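Nicotinate phosphoribosyltransferase (Saccharomyces cerevisiae, PDB 1VLP) catalyses the ATP-dependent synthesis of nicotinate ribonucleotide from nicotinate and phosphoribosyl diphosphate, the first step of NAD biosynthesis from nicotinic acid. Local coordinates at residues S196-M208 / L222-V236. Sequence-based numbering, arbitrary orientation.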
loop_
_atom_site.group_PDB
_atom_site.type_symbol
_atom_site.label_atom_id
_atom_site.label_comp_id
_atom_site.label_asym_id
_atom_site.label_seq_id
_atom_site.Cartn_x
_atom_site.Cartn_y
_atom_site.Cartn_z
ATOM N N SER A 196 8.257 4.212 -12.975
ATOM C CA SER A 196 9.101 3.106 -13.351
ATOM C C SER A 196 9.936 2.698 -12.124
ATOM O O SER A 196 10.047 3.451 -11.152
ATOM C CB SER A 196 10.043 3.489 -14.482
ATOM O OG SER A 196 10.993 4.459 -14.049
ATOM N N LEU A 197 10.505 1.509 -12.192
ATOM C CA LEU A 197 11.490 1.053 -11.170
ATOM C C LEU A 197 12.645 2.044 -11.066
ATOM O O LEU A 197 12.996 2.465 -9.979
ATOM C CB LEU A 197 11.974 -0.332 -11.534
ATOM C CG LEU A 197 13.019 -0.947 -10.593
ATOM C CD1 LEU A 197 12.506 -1.129 -9.219
ATOM C CD2 LEU A 197 13.407 -2.288 -11.202
ATOM N N LYS A 198 13.124 2.515 -12.219
ATOM C CA LYS A 198 14.211 3.466 -12.259
ATOM C C LYS A 198 13.813 4.758 -11.561
ATOM O O LYS A 198 14.653 5.344 -10.885
ATOM C CB LYS A 198 14.624 3.731 -13.690
ATOM C CG LYS A 198 15.635 4.795 -13.846
ATOM C CD LYS A 198 16.091 4.934 -15.276
ATOM C CE LYS A 198 16.878 6.207 -15.479
ATOM N NZ LYS A 198 17.670 6.210 -16.768
ATOM N N ALA A 199 12.565 5.213 -11.736
ATOM C CA ALA A 199 12.079 6.471 -11.110
ATOM C C ALA A 199 12.171 6.345 -9.608
ATOM O O ALA A 199 12.632 7.242 -8.909
ATOM C CB ALA A 199 10.616 6.808 -11.523
ATOM N N GLN A 200 11.676 5.236 -9.101
ATOM C CA GLN A 200 11.740 5.023 -7.657
ATOM C C GLN A 200 13.195 4.942 -7.150
ATOM O O GLN A 200 13.516 5.527 -6.133
ATOM C CB GLN A 200 10.902 3.803 -7.250
ATOM C CG GLN A 200 10.813 3.569 -5.713
ATOM C CD GLN A 200 9.795 2.509 -5.364
ATOM O OE1 GLN A 200 9.639 1.586 -6.107
ATOM N NE2 GLN A 200 9.160 2.599 -4.175
ATOM N N ASP A 201 14.064 4.246 -7.868
ATOM C CA ASP A 201 15.475 4.219 -7.518
ATOM C C ASP A 201 16.137 5.616 -7.466
ATOM O O ASP A 201 16.915 5.935 -6.553
ATOM C CB ASP A 201 16.232 3.310 -8.460
ATOM C CG ASP A 201 17.692 3.163 -8.045
ATOM O OD1 ASP A 201 17.962 2.516 -6.999
ATOM O OD2 ASP A 201 18.533 3.712 -8.748
ATOM N N LEU A 202 15.793 6.466 -8.440
ATOM C CA LEU A 202 16.340 7.824 -8.451
ATOM C C LEU A 202 15.844 8.646 -7.281
ATOM O O LEU A 202 16.623 9.378 -6.691
ATOM C CB LEU A 202 16.020 8.545 -9.757
ATOM C CG LEU A 202 16.799 8.091 -10.974
ATOM C CD1 LEU A 202 16.158 8.761 -12.173
ATOM C CD2 LEU A 202 18.260 8.438 -10.790
ATOM N N ILE A 203 14.566 8.527 -6.918
ATOM C CA ILE A 203 14.048 9.255 -5.751
ATOM C C ILE A 203 14.631 8.706 -4.432
ATOM O O ILE A 203 14.911 9.469 -3.523
ATOM C CB ILE A 203 12.514 9.488 -5.801
ATOM C CG1 ILE A 203 11.734 8.233 -5.518
ATOM C CG2 ILE A 203 12.131 10.175 -7.103
ATOM C CD1 ILE A 203 11.603 7.939 -4.043
HETATM N N MSE A 204 14.925 7.413 -4.383
HETATM C CA MSE A 204 15.631 6.839 -3.225
HETATM C C MSE A 204 17.011 7.475 -3.089
HETATM O O MSE A 204 17.442 7.863 -1.987
HETATM C CB MSE A 204 15.765 5.319 -3.343
HETATM C CG MSE A 204 14.500 4.495 -3.053
HETATM SE SE MSE A 204 13.711 4.860 -1.283
HETATM C CE MSE A 204 15.271 4.292 -0.154
ATOM N N GLN A 205 17.721 7.564 -4.210
ATOM C CA GLN A 205 19.005 8.312 -4.286
ATOM C C GLN A 205 18.906 9.721 -3.751
ATOM O O GLN A 205 19.777 10.142 -2.950
ATOM C CB GLN A 205 19.567 8.295 -5.711
ATOM C CG GLN A 205 20.038 6.940 -6.146
ATOM C CD GLN A 205 20.646 6.999 -7.553
ATOM O OE1 GLN A 205 21.438 7.886 -7.826
ATOM N NE2 GLN A 205 20.242 6.091 -8.440
ATOM N N GLY A 206 17.842 10.438 -4.120
ATOM C CA GLY A 206 17.647 11.840 -3.656
ATOM C C GLY A 206 17.413 11.988 -2.185
ATOM O O GLY A 206 18.021 12.834 -1.499
ATOM N N ILE A 207 16.592 11.093 -1.680
ATOM C CA ILE A 207 16.261 11.040 -0.247
ATOM C C ILE A 207 17.559 10.753 0.520
ATOM O O ILE A 207 17.893 11.471 1.473
ATOM C CB ILE A 207 15.146 10.004 0.057
ATOM C CG1 ILE A 207 13.781 10.477 -0.506
ATOM C CG2 ILE A 207 15.045 9.731 1.599
ATOM C CD1 ILE A 207 12.716 9.410 -0.592
HETATM N N MSE A 208 18.309 9.736 0.103
HETATM C CA MSE A 208 19.510 9.370 0.849
HETATM C C MSE A 208 20.543 10.506 0.753
HETATM O O MSE A 208 21.282 10.731 1.684
HETATM C CB MSE A 208 20.121 8.077 0.331
HETATM C CG MSE A 208 19.221 6.847 0.491
HETATM SE SE MSE A 208 18.296 6.726 2.201
HETATM C CE MSE A 208 19.916 6.471 3.382
ATOM N N LEU A 222 14.055 9.894 8.745
ATOM C CA LEU A 222 13.693 8.967 7.687
ATOM C C LEU A 222 13.405 7.598 8.358
ATOM O O LEU A 222 14.306 6.919 8.879
ATOM C CB LEU A 222 14.799 8.861 6.639
ATOM C CG LEU A 222 14.481 7.803 5.594
ATOM C CD1 LEU A 222 13.234 8.213 4.759
ATOM C CD2 LEU A 222 15.626 7.532 4.709
ATOM N N LEU A 223 12.142 7.253 8.384
ATOM C CA LEU A 223 11.712 6.008 8.977
ATOM C C LEU A 223 12.166 4.846 8.127
ATOM O O LEU A 223 12.499 3.763 8.647
ATOM C CB LEU A 223 10.197 5.976 9.131
ATOM C CG LEU A 223 9.693 7.080 10.064
ATOM C CD1 LEU A 223 8.157 7.052 10.114
ATOM C CD2 LEU A 223 10.304 6.967 11.426
ATOM N N GLY A 224 12.124 5.075 6.820
ATOM C CA GLY A 224 12.493 4.073 5.804
ATOM C C GLY A 224 11.642 4.118 4.570
ATOM O O GLY A 224 11.193 5.189 4.113
ATOM N N THR A 225 11.430 2.934 3.983
ATOM C CA THR A 225 10.601 2.785 2.783
ATOM C C THR A 225 9.729 1.566 2.937
ATOM O O THR A 225 10.126 0.555 3.553
ATOM C CB THR A 225 11.424 2.698 1.454
ATOM O OG1 THR A 225 10.562 2.414 0.334
ATOM C CG2 THR A 225 12.527 1.734 1.555
ATOM N N SER A 226 8.534 1.663 2.371
ATOM C CA SER A 226 7.703 0.464 2.278
ATOM C C SER A 226 8.271 -0.621 1.366
ATOM O O SER A 226 7.926 -1.791 1.498
ATOM C CB SER A 226 6.266 0.779 1.898
ATOM O OG SER A 226 6.149 1.170 0.565
ATOM N N ASN A 227 9.138 -0.256 0.436
ATOM C CA ASN A 227 9.629 -1.206 -0.539
ATOM C C ASN A 227 10.803 -1.982 0.059
ATOM O O ASN A 227 11.904 -1.425 0.325
ATOM C CB ASN A 227 10.021 -0.470 -1.810
ATOM C CG ASN A 227 10.423 -1.416 -2.923
ATOM O OD1 ASN A 227 11.441 -2.101 -2.828
ATOM N ND2 ASN A 227 9.606 -1.486 -3.980
ATOM N N ILE A 228 10.574 -3.263 0.283
ATOM C CA ILE A 228 11.535 -4.046 1.014
ATOM C C ILE A 228 12.853 -4.128 0.244
ATOM O O ILE A 228 13.944 -4.073 0.864
ATOM C CB ILE A 228 11.005 -5.465 1.296
ATOM C CG1 ILE A 228 9.639 -5.457 1.971
ATOM C CG2 ILE A 228 11.964 -6.234 2.155
ATOM C CD1 ILE A 228 9.040 -6.845 1.998
ATOM N N LEU A 229 12.779 -4.232 -1.095
ATOM C CA LEU A 229 14.003 -4.333 -1.905
ATOM C C LEU A 229 14.858 -3.060 -1.789
ATOM O O LEU A 229 16.073 -3.168 -1.639
ATOM C CB LEU A 229 13.680 -4.606 -3.388
ATOM C CG LEU A 229 14.857 -5.076 -4.238
ATOM C CD1 LEU A 229 15.420 -6.348 -3.676
ATOM C CD2 LEU A 229 14.418 -5.316 -5.604
ATOM N N PHE A 230 14.212 -1.902 -1.863
ATOM C CA PHE A 230 14.915 -0.608 -1.714
ATOM C C PHE A 230 15.374 -0.387 -0.296
ATOM O O PHE A 230 16.413 0.217 -0.087
ATOM C CB PHE A 230 14.083 0.552 -2.211
ATOM C CG PHE A 230 14.040 0.653 -3.728
ATOM C CD1 PHE A 230 15.216 0.799 -4.430
ATOM C CD2 PHE A 230 12.855 0.623 -4.429
ATOM C CE1 PHE A 230 15.230 0.924 -5.812
ATOM C CE2 PHE A 230 12.841 0.722 -5.878
ATOM C CZ PHE A 230 14.044 0.866 -6.544
ATOM N N ALA A 231 14.608 -0.848 0.699
ATOM C CA ALA A 231 15.082 -0.792 2.098
ATOM C C ALA A 231 16.437 -1.533 2.208
ATOM O O ALA A 231 17.407 -1.036 2.756
ATOM C CB ALA A 231 14.135 -1.435 2.949
ATOM N N LYS A 232 16.463 -2.741 1.660
ATOM C CA LYS A 232 17.676 -3.579 1.664
ATOM C C LYS A 232 18.820 -2.889 0.922
ATOM O O LYS A 232 19.945 -2.838 1.433
ATOM C CB LYS A 232 17.374 -4.947 1.067
ATOM C CG LYS A 232 18.533 -5.971 1.157
ATOM C CD LYS A 232 17.998 -7.321 0.647
ATOM C CE LYS A 232 19.023 -8.411 0.810
ATOM N NZ LYS A 232 20.206 -8.124 -0.031
ATOM N N LYS A 233 18.541 -2.387 -0.275
ATOM C CA LYS A 233 19.529 -1.747 -1.105
ATOM C C LYS A 233 20.195 -0.515 -0.442
ATOM O O LYS A 233 21.415 -0.360 -0.484
ATOM C CB LYS A 233 18.916 -1.312 -2.414
ATOM C CG LYS A 233 19.912 -0.714 -3.411
ATOM C CD LYS A 233 19.338 -0.479 -4.734
ATOM C CE LYS A 233 20.367 0.226 -5.619
ATOM N NZ LYS A 233 19.880 0.514 -7.004
ATOM N N TYR A 234 19.376 0.350 0.141
ATOM C CA TYR A 234 19.812 1.663 0.673
ATOM C C TYR A 234 20.098 1.655 2.164
ATOM O O TYR A 234 20.527 2.689 2.747
ATOM C CB TYR A 234 18.802 2.744 0.249
ATOM C CG TYR A 234 18.962 3.026 -1.213
ATOM C CD1 TYR A 234 19.981 3.845 -1.672
ATOM C CD2 TYR A 234 18.068 2.513 -2.148
ATOM C CE1 TYR A 234 20.169 4.100 -3.021
ATOM C CE2 TYR A 234 18.252 2.745 -3.534
ATOM C CZ TYR A 234 19.303 3.544 -3.962
ATOM O OH TYR A 234 19.482 3.795 -5.310
ATOM N N GLY A 235 19.969 0.476 2.777
ATOM C CA GLY A 235 20.330 0.278 4.164
ATOM C C GLY A 235 19.442 0.983 5.160
ATOM O O GLY A 235 19.918 1.424 6.209
ATOM N N VAL A 236 18.154 1.048 4.850
ATOM C CA VAL A 236 17.135 1.647 5.726
ATOM C C VAL A 236 16.076 0.622 6.093
ATOM O O VAL A 236 16.018 -0.486 5.525
ATOM C CB VAL A 236 16.541 2.951 5.088
ATOM C CG1 VAL A 236 17.666 3.967 4.794
ATOM C CG2 VAL A 236 15.774 2.689 3.833
HETATM O O HOH W 1 20.913 2.799 -8.419
#
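Phe230 and Tyr234, one turn apart on helix 228-234, sit as knobs in holes of helix 197-213. That helix, with the short helix 215-218 after it, links strand 186-188 to the neighbouring parallel strand 222-225, a beta-alpha-beta crossover in the sheet of the alpha/beta-barrel domain. The axes of 197-208 and 228-234 cross at -42°. Met204 and Met208 are selenomethionines. Met204 touches a face of each ring: its CG is over Phe230, 4.3 Å from the centroid, and its CB over Tyr234, both CH-pi contacts. Bends at chi2 and chi3 bring its CE back to Tyr234 CB. Met208 SE packs on Leu222 CD2 at 3.8 Å, and its CE meets Val236 CG1. The Thr225 side chain, beside Met204, is about 7 Å from that of Phe189, a probable nicotinate-binding residue. Gln200 OE1 lies at the Phe230 edge and is hydrogen-bonded to Arg194 NH1. Asp201 OD1 accepts from Tyr234 OH at 2.6 Å and, in a salt bridge, from Lys233 NZ at 2.8 Å, on opposite faces of the carboxylate. Gln205 NE2 holds OD2 at 2.9 Å. With an alanine at Asp201, Tyr234 OH and Lys233 NZ would probably lose their shared acceptor, and Gln205 NE2 its partner. A water links Asp201 OD2 to Lys233 NZ.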